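Local coordinates for major pilin protein fimA (Silicibacter pomeroyi, PDB 2IMH) that is of unknown function and belongs to the DUF1028 family, with two antiparallel beta sheets packed together and flanked by helices, at residues G15-A20 against G35-G40. Numbering follows the deposited sequence.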
# COMPACT_ATOMS: atom_id res chain seq x y z
N GLY A 15 5.08 14.63 -1.31
CA GLY A 15 6.05 13.82 -0.60
C GLY A 15 5.35 12.70 0.15
O GLY A 15 6.00 11.91 0.83
N ALA A 16 4.02 12.61 0.00
CA ALA A 16 3.30 11.47 0.59
C ALA A 16 3.79 10.18 -0.03
O ALA A 16 4.22 10.15 -1.19
CB ALA A 16 1.81 11.60 0.39
N ILE A 17 3.71 9.12 0.76
CA ILE A 17 3.98 7.76 0.26
C ILE A 17 2.75 6.92 0.58
O ILE A 17 2.01 7.21 1.53
CB ILE A 17 5.27 7.16 0.88
CG1 ILE A 17 5.22 7.15 2.42
CG2 ILE A 17 6.50 7.90 0.31
CD1 ILE A 17 6.40 6.39 3.07
N GLY A 18 2.51 5.90 -0.22
CA GLY A 18 1.36 5.05 0.07
C GLY A 18 1.34 3.74 -0.66
O GLY A 18 2.24 3.41 -1.43
N GLY A 19 0.30 2.97 -0.37
CA GLY A 19 0.11 1.69 -1.05
C GLY A 19 -1.33 1.25 -0.91
O GLY A 19 -2.08 1.78 -0.07
N ALA A 20 -1.71 0.28 -1.72
CA ALA A 20 -3.05 -0.29 -1.66
C ALA A 20 -2.98 -1.73 -2.11
O ALA A 20 -2.11 -2.08 -2.90
CB ALA A 20 -3.99 0.49 -2.51
N GLY A 35 4.82 0.83 6.02
CA GLY A 35 5.47 2.04 5.57
C GLY A 35 5.99 2.89 6.70
O GLY A 35 5.56 2.75 7.85
N ASP A 36 6.95 3.75 6.38
CA ASP A 36 7.51 4.67 7.37
C ASP A 36 8.11 5.85 6.62
O ASP A 36 8.86 5.67 5.65
CB ASP A 36 8.58 3.97 8.22
CG ASP A 36 8.93 4.74 9.48
OD1 ASP A 36 9.01 5.99 9.44
OD2 ASP A 36 9.15 4.08 10.53
N LEU A 37 7.73 7.06 7.04
CA LEU A 37 8.22 8.27 6.41
C LEU A 37 9.73 8.44 6.53
O LEU A 37 10.32 9.29 5.83
CB LEU A 37 7.49 9.49 6.97
CG LEU A 37 6.02 9.60 6.60
CD1 LEU A 37 5.37 10.64 7.50
CD2 LEU A 37 5.86 9.99 5.13
N ASN A 38 10.37 7.61 7.35
CA ASN A 38 11.82 7.61 7.42
C ASN A 38 12.47 6.51 6.58
O ASN A 38 13.68 6.25 6.71
CB ASN A 38 12.28 7.54 8.88
CG ASN A 38 12.00 6.20 9.53
OD1 ASN A 38 11.81 5.18 8.87
ND2 ASN A 38 11.99 6.19 10.86
N ALA A 39 11.69 5.86 5.71
CA ALA A 39 12.19 4.69 4.99
C ALA A 39 11.61 4.56 3.57
O ALA A 39 12.34 4.46 2.57
CB ALA A 39 11.90 3.42 5.80
N GLY A 40 10.28 4.53 3.49
CA GLY A 40 9.60 4.16 2.24
C GLY A 40 8.44 3.21 2.52
O GLY A 40 7.90 3.20 3.64
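The backbones of Ile17 and Gly40 come no closer than 7.0 Å between CA atoms, the nearest such pair of the two segments. They belong to strands of different antiparallel sheets. Ile17 lies near the start of strand 16-23 and packs onto the hairpin turn that links strand 33-36 to strand 40-45. The turn is bonded within itself. Asp36 N donates to Gly40 O at 3.0 Å. Asp36 O accepts from both Ala39 N and Gly40 N, so Ala39 and Gly40 face one residue in a classic beta bulge.

Ile17 carries nearly all of the contact from its side. With chi1 at 56°, its CG1 is flanked by both the backbone N and C, and chi2 near 172° extends the chain, so that CD1 leads into the turn. CD1 lies 3.6 Å from Asp36 O and also 3.6 Å from Gly40 O. Further back, CG1 meets Leu37 CD2 at 4.0 Å, the two side chains crossing at a slant. Leu37 leans in with this one methyl. Ile17 and Leu37 both also touch Leu171 of strand 165-172, the neighbour of strand 16-23 in the larger sheet.

The polar side chains lie on the far side of the turn. Asp36 OD1 accepts from Asn38 N, two residues on, at 3.0 Å: an Asx turn. The N-H comes from above the carboxylate plane, 35° out of it. Asp36 OD2 forms a salt bridge with Arg62, whose NE also donates to Asn38 OD1.

The chemistry across the contact is therefore apolar. The two carbonyl oxygens beside the Ile17 methyl already take backbone N-H groups of the turn, which is consistent with their lying against a methyl group. Van der Waals packing thus joins the edge hairpin of the smaller sheet to an inner strand of the larger one.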